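Local coordinates for protein activator of 2-hydroxyisocaproyl-CoA dehydratase (Clostridium difficile, PDB 4EHU) that hydrolyses ATP to drive transfer of one electron from the [4Fe-4S] cluster of its homodimer to 2-hydroxyisocaproyl-CoA dehydratase, activating that enzyme in leucine fermentation, at residues 144-147 against 148-152; 179-182 against 183-186; 189-192 against 193-197; 210-214 against 215-219; 223-226 against 227-230. All coordinates share one frame; numbering follows the deposited sequence.

In the fold
All five contacts are local turns within the actin-like ATPase fold, and they follow one another along the chain. Contact 1 opens helix 147-151 and, like contact 4, touches the nucleotide; their centres are about 14 Å apart. Contacts 2 and 3, with centres about 16 Å apart, are the start and middle of helix 182-204. Contact 4 leads from strand 210-213 towards helix 220-230, which holds contact 5 and leads to strand 234-235 of the same mixed sheet. Contacts 3 and 5, centres about 9 Å apart, join helices 182-204 and 220-230 through a salt bridge and alanine packing. Helix 182-204 touches Leu147 and Asn219 through His190 and Cys125 through Arg196, possibly helping couple nucleotide and cluster.

Contact 1. Residues 144-147 against 148-152; sequences VSEL and GSISM. With ANP (phosphoaminophosphonic acid-adenylate ester), chain D; ACT (acetate ion), chain I.
Just before the turn in which Glu146 touches Ile150, the flat adenine of ANP has Ser145 and Val144 over one face and Arg218 on the opposite one. Ser145 CA is 3.6 Å from ANP N1, its CB sits near N6, and Val144 CG2 covers the same face from farther off. In the helix, Ile150 N-H reaches Glu146 O at 3.0 Å, nearly along the C=O axis. The Ile150 side chain leans on that same oxygen: with CG1 anti to its own carbonyl carbon (chi1 -75°), CG1 comes within 3.3 Å of Glu146 O, and the extended CG1-CD1 arm brings CD1 to 3.9 Å from Glu146 CB. Ser151 N takes the next carbonyl, Leu147 O, also at 3.0 Å. Two waters span the start of the turn. One donates a hydrogen bond to Val144 O and accepts from Gly148 N at 3.0 Å; the other does the same between Ser145 O and Ser149 N. The Leu147 side chain packs inward on Ile140 and His190. Chemically, the waters bridge these two i to i+4 pairs, while Val144 and Ser145 hold the adenine by van der Waals contact, neither hydrogen-bonding to the base.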
# COMPACT_ATOMS: atom_id res chain seq x y z
N VAL A 144 4.64 3.37 -18.87
CA VAL A 144 4.34 4.50 -18.01
C VAL A 144 4.50 5.81 -18.79
O VAL A 144 3.85 6.80 -18.48
CB VAL A 144 5.22 4.53 -16.73
CG1 VAL A 144 4.94 3.32 -15.87
CG2 VAL A 144 6.70 4.59 -17.09
N SER A 145 5.35 5.80 -19.81
CA SER A 145 5.61 7.00 -20.62
C SER A 145 4.43 7.38 -21.52
O SER A 145 4.42 8.49 -22.06
CB SER A 145 6.87 6.82 -21.47
OG SER A 145 6.66 5.86 -22.49
N GLU A 146 3.48 6.47 -21.70
CA GLU A 146 2.32 6.75 -22.55
C GLU A 146 1.09 7.19 -21.77
O GLU A 146 0.11 7.63 -22.39
CB GLU A 146 1.93 5.51 -23.36
CG GLU A 146 3.06 4.83 -24.12
CD GLU A 146 2.72 3.40 -24.51
OE1 GLU A 146 3.52 2.49 -24.21
OE2 GLU A 146 1.64 3.17 -25.11
N LEU A 147 1.11 7.06 -20.44
CA LEU A 147 -0.09 7.35 -19.63
C LEU A 147 -0.61 8.78 -19.84
O LEU A 147 -1.81 8.98 -19.95
CB LEU A 147 0.20 7.13 -18.14
CG LEU A 147 0.54 5.69 -17.76
CD1 LEU A 147 0.88 5.61 -16.26
CD2 LEU A 147 -0.61 4.74 -18.09
N GLY A 148 0.29 9.76 -19.85
CA GLY A 148 -0.11 11.15 -19.95
C GLY A 148 -0.91 11.40 -21.22
O GLY A 148 -1.98 12.02 -21.20
N SER A 149 -0.38 10.91 -22.33
CA SER A 149 -1.00 11.17 -23.63
C SER A 149 -2.32 10.41 -23.73
O SER A 149 -3.31 10.93 -24.27
CB SER A 149 -0.04 10.75 -24.75
OG SER A 149 -0.66 10.82 -26.03
N ILE A 150 -2.35 9.19 -23.21
CA ILE A 150 -3.58 8.39 -23.27
C ILE A 150 -4.69 9.09 -22.51
O ILE A 150 -5.83 9.18 -22.99
CB ILE A 150 -3.34 6.98 -22.71
CG1 ILE A 150 -2.55 6.17 -23.74
CG2 ILE A 150 -4.68 6.29 -22.38
CD1 ILE A 150 -1.91 4.92 -23.18
N SER A 151 -4.36 9.61 -21.33
CA SER A 151 -5.36 10.19 -20.43
C SER A 151 -6.00 11.44 -21.05
O SER A 151 -7.14 11.78 -20.72
CB SER A 151 -4.74 10.52 -19.07
OG SER A 151 -3.83 11.59 -19.18
N MET A 152 -5.28 12.14 -21.93
CA MET A 152 -5.85 13.30 -22.62
C MET A 152 -7.17 12.98 -23.28
O MET A 152 -8.02 13.87 -23.46
CB MET A 152 -4.91 13.84 -23.70
CG MET A 152 -3.56 14.29 -23.18
SD MET A 152 -2.59 14.88 -24.58
CE MET A 152 -1.26 15.72 -23.72
PG ANP D . 12.41 8.48 -4.61
O1G ANP D . 13.47 7.82 -3.74
O2G ANP D . 12.70 9.95 -4.76
O3G ANP D . 11.03 8.20 -4.16
PB ANP D . 13.37 8.26 -7.47
O1B ANP D . 14.26 7.20 -8.06
O2B ANP D . 14.01 9.63 -7.25
N3B ANP D . 12.60 7.60 -6.08
PA ANP D . 12.14 9.43 -9.83
O1A ANP D . 13.36 9.13 -10.63
O2A ANP D . 11.84 10.84 -9.36
O3A ANP D . 12.13 8.49 -8.51
O5' ANP D . 10.80 8.89 -10.54
C5' ANP D . 10.64 7.49 -10.81
C4' ANP D . 9.37 7.29 -11.62
O4' ANP D . 8.98 8.30 -12.55
C3' ANP D . 8.72 5.95 -11.92
O3' ANP D . 8.21 5.35 -10.73
C2' ANP D . 7.66 6.32 -12.96
O2' ANP D . 6.32 6.25 -12.44
C1' ANP D . 7.95 7.76 -13.39
N9 ANP D . 8.48 7.87 -14.76
C8 ANP D . 9.72 7.56 -15.18
N7 ANP D . 9.87 7.85 -16.50
C5 ANP D . 8.69 8.37 -16.92
C6 ANP D . 8.16 8.89 -18.18
N6 ANP D . 8.94 8.89 -19.28
N1 ANP D . 6.88 9.35 -18.19
C2 ANP D . 6.10 9.35 -17.09
N3 ANP D . 6.52 8.88 -15.91
C4 ANP D . 7.78 8.39 -15.77
C ACT I . -6.74 14.25 -18.46
O ACT I . -5.61 13.75 -18.25
OXT ACT I . -6.78 15.32 -19.14
CH3 ACT I . -7.98 13.60 -17.95
O HOH W 1 3.09 9.47 -18.96
O HOH W 2 2.54 10.44 -22.34

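Contact 2. Residues 179-182 against 183-186; sequences NAKI and EDIV
The backbone passes from an extended pair, Ala180 and Lys181, into a helical turn, and Ile185 N-H closes the first full turn on Lys181 O at 3.1 Å. This is a helix start in the actin-like fold: Lys181 is the N-cap residue of helix 182-204, only two positions after Asn179, whose positive phi (61°) makes it the C-prime residue of the Schellman motif ending helix 165-177. The lysine side chain runs alongside Asp184, both pointing the same way, while Glu183 crosses it at a slant. Its aliphatic part does the touching, with CD 3.6 Å from both Glu183 OE2 and Asp184 OD2. NZ stays 5.1 Å from Glu183 OE2, so any attraction is probably long-range. In Glu183, CG between the backbone N and the carbonyl carbon (chi1 58°) and a bend at chi2 (-92°) together bring the carboxylate back over the turn, with OE1 near Ile182 CG2. Val186 N bonds to Ile182 O at 2.9 Å, and Ile182 CG1 meets Val186 CG2 at 4.2 Å. Asp184 OD1 is held by Ser154 OG and Asn156 N. On the buried side Ile185 CG1 meets Ala180 CB at 4.0 Å, and Ile185 goes on to Val172 and Leu176. A water donates to Asp184 OD2 at 2.6 Å and accepts from Lys181 N at 3.2 Å.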
# COMPACT_ATOMS: atom_id res chain seq x y z
N ASN A 179 -14.51 -3.79 -19.96
CA ASN A 179 -14.26 -3.07 -21.21
C ASN A 179 -14.43 -1.55 -21.12
O ASN A 179 -14.79 -0.91 -22.11
CB ASN A 179 -15.15 -3.62 -22.33
CG ASN A 179 -14.83 -5.07 -22.66
OD1 ASN A 179 -13.67 -5.48 -22.67
ND2 ASN A 179 -15.87 -5.86 -22.93
N ALA A 180 -14.18 -0.97 -19.95
CA ALA A 180 -14.13 0.49 -19.86
C ALA A 180 -13.03 1.00 -20.79
O ALA A 180 -12.02 0.32 -21.02
CB ALA A 180 -13.86 0.92 -18.43
N LYS A 181 -13.21 2.20 -21.32
CA LYS A 181 -12.23 2.77 -22.24
C LYS A 181 -10.92 2.98 -21.50
O LYS A 181 -10.92 3.53 -20.40
CB LYS A 181 -12.72 4.11 -22.77
CG LYS A 181 -13.97 4.04 -23.65
CD LYS A 181 -14.36 5.45 -24.06
CE LYS A 181 -15.73 5.47 -24.75
NZ LYS A 181 -15.70 4.76 -26.04
N ILE A 182 -9.82 2.55 -22.09
CA ILE A 182 -8.51 2.64 -21.44
C ILE A 182 -8.20 4.07 -20.98
O ILE A 182 -7.68 4.26 -19.89
CB ILE A 182 -7.37 2.10 -22.35
CG1 ILE A 182 -6.05 2.04 -21.57
CG2 ILE A 182 -7.21 2.94 -23.61
CD1 ILE A 182 -6.08 1.09 -20.41
N GLU A 183 -8.51 5.07 -21.80
CA GLU A 183 -8.20 6.44 -21.42
C GLU A 183 -8.95 6.87 -20.16
O GLU A 183 -8.43 7.67 -19.37
CB GLU A 183 -8.50 7.42 -22.57
CG GLU A 183 -9.97 7.42 -23.08
CD GLU A 183 -10.24 6.46 -24.25
OE1 GLU A 183 -9.56 5.43 -24.37
OE2 GLU A 183 -11.15 6.75 -25.06
N ASP A 184 -10.17 6.36 -19.96
CA ASP A 184 -10.92 6.68 -18.75
C ASP A 184 -10.40 5.94 -17.52
O ASP A 184 -10.46 6.46 -16.42
CB ASP A 184 -12.42 6.37 -18.94
CG ASP A 184 -13.06 7.32 -19.96
OD1 ASP A 184 -12.66 8.50 -19.97
OD2 ASP A 184 -13.95 6.87 -20.75
N ILE A 185 -9.88 4.74 -17.73
CA ILE A 185 -9.21 3.98 -16.66
C ILE A 185 -7.95 4.71 -16.24
O ILE A 185 -7.71 4.92 -15.05
CB ILE A 185 -8.85 2.55 -17.11
CG1 ILE A 185 -10.12 1.75 -17.41
CG2 ILE A 185 -8.01 1.82 -16.03
CD1 ILE A 185 -9.84 0.39 -18.02
N VAL A 186 -7.16 5.13 -17.22
CA VAL A 186 -5.94 5.90 -16.94
C VAL A 186 -6.26 7.23 -16.24
O VAL A 186 -5.57 7.59 -15.28
CB VAL A 186 -5.13 6.16 -18.22
CG1 VAL A 186 -3.93 7.07 -17.92
CG2 VAL A 186 -4.66 4.83 -18.82
O HOH W 3 -15.16 4.54 -20.41

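Contact 3. Residues 189-192 against 193-197; sequences IHTS and VAKRV
Thr191 lays its methyl against the aliphatic chain of Lys195 one turn later, Thr191 CG2 being 3.7 Å from Lys195 CE and 4.0 Å from CD. This is i to i+4 packing in the middle of the long helix 182-204 of the actin-like fold, and the two side chains run side by side in the same direction. Thr191 OG1 sits beside the backbone N (chi1 -71°), which leaves CG2 anti to that N and directed at the lysine; OG1 has Arg228 NH2 as a partner, with Glu157 OE1 and Ala187 O also within bonding distance. Lys195 also leans its CG on Thr191 O at 3.3 Å, and its backbone N-H takes that same oxygen at 2.8 Å, so one carbonyl meets both the N-H and the base of the side chain. Beyond the methyl the lysine bends at its last torsion and carries NZ to a salt bridge with Glu229. Arg196 leaves on another side of the helix: in the conformer described, its NE bonds to Ala127 O and its side chain touches Cys125, a ligand of the [4Fe-4S] cluster, so this turn adjoins the electron-transfer site. Towards helix 220-230, Ala194 faces Ala225, and Ala194 CB rests 3.4 Å from His190 O, the same carbonyl that accepts from Ala194 N.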
# COMPACT_ATOMS: atom_id res chain seq x y z
N ILE A 189 -6.83 6.47 -12.65
CA ILE A 189 -5.55 6.17 -12.00
C ILE A 189 -4.80 7.47 -11.65
O ILE A 189 -4.26 7.61 -10.56
CB ILE A 189 -4.71 5.28 -12.94
CG1 ILE A 189 -5.22 3.82 -12.88
CG2 ILE A 189 -3.22 5.37 -12.60
CD1 ILE A 189 -4.73 2.99 -14.08
N HIS A 190 -4.81 8.44 -12.56
CA HIS A 190 -4.16 9.70 -12.31
C HIS A 190 -4.85 10.47 -11.21
O HIS A 190 -4.20 11.08 -10.36
CB HIS A 190 -4.12 10.53 -13.60
CG HIS A 190 -3.21 9.98 -14.63
ND1 HIS A 190 -3.29 10.33 -15.96
CD2 HIS A 190 -2.15 9.14 -14.52
CE1 HIS A 190 -2.35 9.69 -16.63
NE2 HIS A 190 -1.65 8.96 -15.78
N THR A 191 -6.17 10.43 -11.20
CA THR A 191 -6.90 11.14 -10.18
C THR A 191 -6.59 10.52 -8.81
O THR A 191 -6.43 11.25 -7.85
CB THR A 191 -8.39 11.11 -10.49
OG1 THR A 191 -8.61 11.96 -11.61
CG2 THR A 191 -9.21 11.61 -9.27
N SER A 192 -6.47 9.20 -8.73
CA SER A 192 -6.07 8.56 -7.46
C SER A 192 -4.77 9.14 -6.91
O SER A 192 -4.69 9.51 -5.74
CB SER A 192 -5.91 7.06 -7.67
OG SER A 192 -7.17 6.46 -7.86
N VAL A 193 -3.75 9.25 -7.76
CA VAL A 193 -2.45 9.73 -7.30
C VAL A 193 -2.60 11.18 -6.89
O VAL A 193 -2.14 11.59 -5.82
CB VAL A 193 -1.41 9.60 -8.41
CG1 VAL A 193 -0.11 10.38 -8.05
CG2 VAL A 193 -1.14 8.12 -8.67
N ALA A 194 -3.29 11.96 -7.73
CA ALA A 194 -3.39 13.39 -7.51
C ALA A 194 -4.16 13.70 -6.24
O ALA A 194 -3.82 14.65 -5.54
CB ALA A 194 -4.05 14.08 -8.76
N LYS A 195 -5.20 12.93 -5.94
CA LYS A 195 -5.93 13.15 -4.69
C LYS A 195 -5.04 12.92 -3.49
O LYS A 195 -5.09 13.66 -2.53
CB LYS A 195 -7.16 12.24 -4.61
CG LYS A 195 -8.27 12.78 -5.51
CD LYS A 195 -9.59 12.09 -5.30
CE LYS A 195 -10.70 12.79 -6.11
NZ LYS A 195 -10.85 14.25 -5.79
N ARG A 196 -4.21 11.89 -3.56
CA ARG A 196 -3.37 11.57 -2.40
C ARG A 196 -2.26 12.59 -2.17
O ARG A 196 -1.95 12.93 -1.02
CB ARG A 196 -2.80 10.17 -2.54
CG ARG A 196 -1.92 9.79 -1.40
CD ARG A 196 -1.75 8.30 -1.31
NE ARG A 196 -0.67 8.00 -0.38
CZ ARG A 196 -0.80 8.05 0.94
NH1 ARG A 196 -1.97 8.37 1.48
NH2 ARG A 196 0.24 7.79 1.72
N VAL A 197 -1.65 13.08 -3.25
CA VAL A 197 -0.57 14.06 -3.11
C VAL A 197 -1.18 15.44 -2.87
O VAL A 197 -0.66 16.21 -2.07
CB VAL A 197 0.32 14.04 -4.33
CG1 VAL A 197 1.45 15.09 -4.21
CG2 VAL A 197 0.93 12.64 -4.48

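Contact 4. Residues 210-214 against 215-219; sequences VVMVG and GVARN. With ANP (phosphoaminophosphonic acid-adenylate ester), chain D.
Met212 leaves strand 210-213 towards Ala217 and, in the conformer described, meets that one methyl with three successive atoms: CB at 4.1 Å, CG at a tight 3.5 Å and SD at 3.7 Å from Ala217 CB. With CG anti to the backbone N (chi1 -171°) the chain runs straight out from the strand, then bends at chi3, and CE ends against Met226 of helix 220-230. Between strand and helix the chain turns through Gly214, whose phi of 95° suits a residue without a side chain. Its carbonyl oxygen accepts from Ala217 N at 3.1 Å, the N-H coming from well above the carbonyl plane, in the i to i+3 bond that leads into the 3-10 turn 216-218. Gly215 N points to the nucleotide and gives a fairly straight bond to the alpha-phosphate, 2.8 Å from ANP O2A. Arg218 reaches over the adenine: CB lies near N1 and C2, and the guanidinium has ANP N6 3.2 Å above its plane, over the centre, while NH1 bonds to Gln241. Together these contacts imply a site in which the backbone of the ATP-binding Gly215 grips the phosphate, while Arg218 lies over N6 with its CB beside the ring.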
# COMPACT_ATOMS: atom_id res chain seq x y z
N VAL A 210 4.05 27.05 -7.82
CA VAL A 210 4.02 25.64 -7.48
C VAL A 210 4.74 24.91 -8.59
O VAL A 210 4.40 25.07 -9.77
CB VAL A 210 2.58 25.11 -7.36
CG1 VAL A 210 2.57 23.63 -7.02
CG2 VAL A 210 1.81 25.92 -6.33
N VAL A 211 5.75 24.13 -8.23
CA VAL A 211 6.54 23.42 -9.21
C VAL A 211 6.50 21.93 -8.92
O VAL A 211 6.68 21.52 -7.78
CB VAL A 211 8.01 23.88 -9.18
CG1 VAL A 211 8.87 23.02 -10.12
CG2 VAL A 211 8.09 25.39 -9.53
N MET A 212 6.26 21.12 -9.95
CA MET A 212 6.36 19.67 -9.79
C MET A 212 7.65 19.14 -10.41
O MET A 212 8.04 19.52 -11.51
CB MET A 212 5.16 18.93 -10.39
CG MET A 212 5.16 17.44 -10.02
SD MET A 212 3.78 16.49 -10.68
CE MET A 212 2.47 17.54 -10.07
N VAL A 213 8.29 18.24 -9.67
CA VAL A 213 9.51 17.58 -10.10
C VAL A 213 9.42 16.08 -9.78
O VAL A 213 8.40 15.60 -9.25
CB VAL A 213 10.74 18.18 -9.37
CG1 VAL A 213 10.79 19.67 -9.64
CG2 VAL A 213 10.66 17.89 -7.86
N GLY A 214 10.47 15.35 -10.14
CA GLY A 214 10.45 13.90 -10.02
C GLY A 214 10.05 13.28 -11.34
O GLY A 214 9.52 13.96 -12.25
N GLY A 215 10.27 11.97 -11.44
CA GLY A 215 10.01 11.26 -12.69
C GLY A 215 8.51 11.26 -13.01
O GLY A 215 8.14 11.27 -14.18
N VAL A 216 7.67 11.25 -11.97
CA VAL A 216 6.22 11.22 -12.18
C VAL A 216 5.74 12.53 -12.80
O VAL A 216 4.70 12.56 -13.47
CB VAL A 216 5.47 10.91 -10.88
CG1 VAL A 216 3.95 11.01 -11.06
CG2 VAL A 216 5.86 9.52 -10.41
N ALA A 217 6.50 13.61 -12.62
CA ALA A 217 6.13 14.88 -13.26
C ALA A 217 6.30 14.85 -14.79
O ALA A 217 5.84 15.76 -15.49
CB ALA A 217 6.92 16.04 -12.67
N ARG A 218 6.97 13.83 -15.30
CA ARG A 218 7.04 13.63 -16.74
C ARG A 218 5.69 13.15 -17.30
O ARG A 218 5.50 13.17 -18.52
CB ARG A 218 8.12 12.61 -17.10
CG ARG A 218 9.51 13.06 -16.72
CD ARG A 218 10.51 11.97 -16.99
NE ARG A 218 10.75 11.75 -18.41
CZ ARG A 218 11.54 10.79 -18.87
NH1 ARG A 218 12.14 9.96 -18.02
NH2 ARG A 218 11.72 10.66 -20.18
N ASN A 219 4.79 12.70 -16.43
CA ASN A 219 3.45 12.25 -16.83
C ASN A 219 2.51 13.45 -16.85
O ASN A 219 2.12 13.95 -15.80
CB ASN A 219 2.95 11.20 -15.83
CG ASN A 219 1.59 10.66 -16.19
OD1 ASN A 219 0.78 11.35 -16.80
ND2 ASN A 219 1.34 9.42 -15.82
PG ANP D . 12.41 8.48 -4.61
O1G ANP D . 13.47 7.82 -3.74
O2G ANP D . 12.70 9.95 -4.76
O3G ANP D . 11.03 8.20 -4.16
PB ANP D . 13.37 8.26 -7.47
O1B ANP D . 14.26 7.20 -8.06
O2B ANP D . 14.01 9.63 -7.25
N3B ANP D . 12.60 7.60 -6.08
PA ANP D . 12.14 9.43 -9.83
O1A ANP D . 13.36 9.13 -10.63
O2A ANP D . 11.84 10.84 -9.36
O3A ANP D . 12.13 8.49 -8.51
O5' ANP D . 10.80 8.89 -10.54
C5' ANP D . 10.64 7.49 -10.81
C4' ANP D . 9.37 7.29 -11.62
O4' ANP D . 8.98 8.30 -12.55
C3' ANP D . 8.72 5.95 -11.92
O3' ANP D . 8.21 5.35 -10.73
C2' ANP D . 7.66 6.32 -12.96
O2' ANP D . 6.32 6.25 -12.44
C1' ANP D . 7.95 7.76 -13.39
N9 ANP D . 8.48 7.87 -14.76
C8 ANP D . 9.72 7.56 -15.18
N7 ANP D . 9.87 7.85 -16.50
C5 ANP D . 8.69 8.37 -16.92
C6 ANP D . 8.16 8.89 -18.18
N6 ANP D . 8.94 8.89 -19.28
N1 ANP D . 6.88 9.35 -18.19
C2 ANP D . 6.10 9.35 -17.09
N3 ANP D . 6.52 8.88 -15.91
C4 ANP D . 7.78 8.39 -15.77

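Contact 5. Residues 223-226 against 227-230; sequences VRAM and AREI. With ACT (acetate ion), chain I.
Arg228 folds back over Ala225, its guanidinium lying flat above the alanine so that Ala225 CA sits 3.8 Å from the plane, offset toward the rim. Both belong to helix 220-230, the crossover helix of the beta-alpha-beta unit between strands 210-213 and 234-235. The fold of the arginine comes from a CG anti to the backbone N (chi1 -180°) and a bend at chi3 (70°). Two bonds to Glu229, both in the guanidinium plane, help fix the rotation of the group: Glu229 OE2 takes both NE, at 3.2 Å, and NH2, at 2.9 Å. NH2 approaches along the anti lone pair of OE2, whereas NE comes from above the carboxylate plane. Through Thr191 and Lys195 the pair is also fastened to helix 182-204. Pointing away from this cluster, Arg224 meets an acetate, probably from the crystallisation liquor, at its guanidinium edge; Arg224 NH2 is 2.9 Å from ACT O, the single NE-H is shared between the two acetate oxygens, and NH2 also reaches Gly148 O of helix 147-151. Towards the sheet, Met226 packs on Ile234. The backbone bonds are regular, Ala227 N to Val223 O and Ile230 N to Met226 O both measuring 2.9 Å. Beside the second of these, Ile230 CG1 rests 3.3 Å from Met226 O, and bends at chi2 and chi3 of the methionine bring Met226 CE to 4.2 Å from Ile230 CG2.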
# COMPACT_ATOMS: atom_id res chain seq x y z
N VAL A 223 0.33 15.80 -13.92
CA VAL A 223 0.43 17.24 -13.76
C VAL A 223 -0.96 17.88 -13.91
O VAL A 223 -1.36 18.69 -13.07
CB VAL A 223 1.43 17.85 -14.74
CG1 VAL A 223 1.44 19.38 -14.60
CG2 VAL A 223 2.83 17.26 -14.47
N ARG A 224 -1.70 17.51 -14.95
CA ARG A 224 -3.04 18.10 -15.16
C ARG A 224 -3.98 17.77 -13.99
O ARG A 224 -4.71 18.64 -13.52
CB ARG A 224 -3.66 17.60 -16.46
CG ARG A 224 -2.99 18.18 -17.69
CD ARG A 224 -3.78 17.81 -18.96
NE ARG A 224 -3.92 16.37 -19.14
CZ ARG A 224 -3.03 15.59 -19.75
NH1 ARG A 224 -1.92 16.11 -20.26
NH2 ARG A 224 -3.26 14.28 -19.87
N ALA A 225 -3.97 16.52 -13.53
CA ALA A 225 -4.84 16.12 -12.42
C ALA A 225 -4.46 16.86 -11.15
O ALA A 225 -5.33 17.28 -10.38
CB ALA A 225 -4.77 14.62 -12.22
N MET A 226 -3.15 17.01 -10.90
CA MET A 226 -2.72 17.77 -9.73
C MET A 226 -3.16 19.21 -9.78
O MET A 226 -3.65 19.73 -8.78
CB MET A 226 -1.20 17.73 -9.58
CG MET A 226 -0.76 16.42 -8.99
SD MET A 226 -1.15 16.24 -7.21
CE MET A 226 -0.31 17.60 -6.46
N ALA A 227 -2.99 19.87 -10.92
CA ALA A 227 -3.33 21.28 -11.02
C ALA A 227 -4.83 21.43 -10.77
O ALA A 227 -5.28 22.39 -10.16
CB ALA A 227 -2.95 21.84 -12.38
N ARG A 228 -5.60 20.45 -11.25
CA ARG A 228 -7.04 20.44 -11.02
C ARG A 228 -7.34 20.30 -9.52
O ARG A 228 -8.12 21.09 -8.95
CB ARG A 228 -7.69 19.29 -11.80
CG ARG A 228 -9.21 19.18 -11.63
CD ARG A 228 -9.74 17.87 -12.20
NE ARG A 228 -9.31 16.75 -11.36
CZ ARG A 228 -8.79 15.61 -11.79
NH1 ARG A 228 -8.63 15.40 -13.09
NH2 ARG A 228 -8.40 14.67 -10.92
N GLU A 229 -6.70 19.32 -8.88
CA GLU A 229 -7.02 19.02 -7.50
C GLU A 229 -6.61 20.14 -6.56
O GLU A 229 -7.30 20.40 -5.57
CB GLU A 229 -6.40 17.69 -7.06
CG GLU A 229 -6.99 16.48 -7.75
CD GLU A 229 -8.47 16.28 -7.45
OE1 GLU A 229 -8.92 16.59 -6.32
OE2 GLU A 229 -9.18 15.78 -8.36
N ILE A 230 -5.48 20.80 -6.84
CA ILE A 230 -5.07 21.91 -5.97
C ILE A 230 -5.58 23.24 -6.45
O ILE A 230 -5.34 24.27 -5.80
CB ILE A 230 -3.53 21.96 -5.75
CG1 ILE A 230 -2.82 22.41 -7.03
CG2 ILE A 230 -3.05 20.60 -5.27
CD1 ILE A 230 -1.26 22.59 -6.81
C ACT I . -6.74 14.25 -18.46
O ACT I . -5.61 13.75 -18.25
OXT ACT I . -6.78 15.32 -19.14
CH3 ACT I . -7.98 13.60 -17.95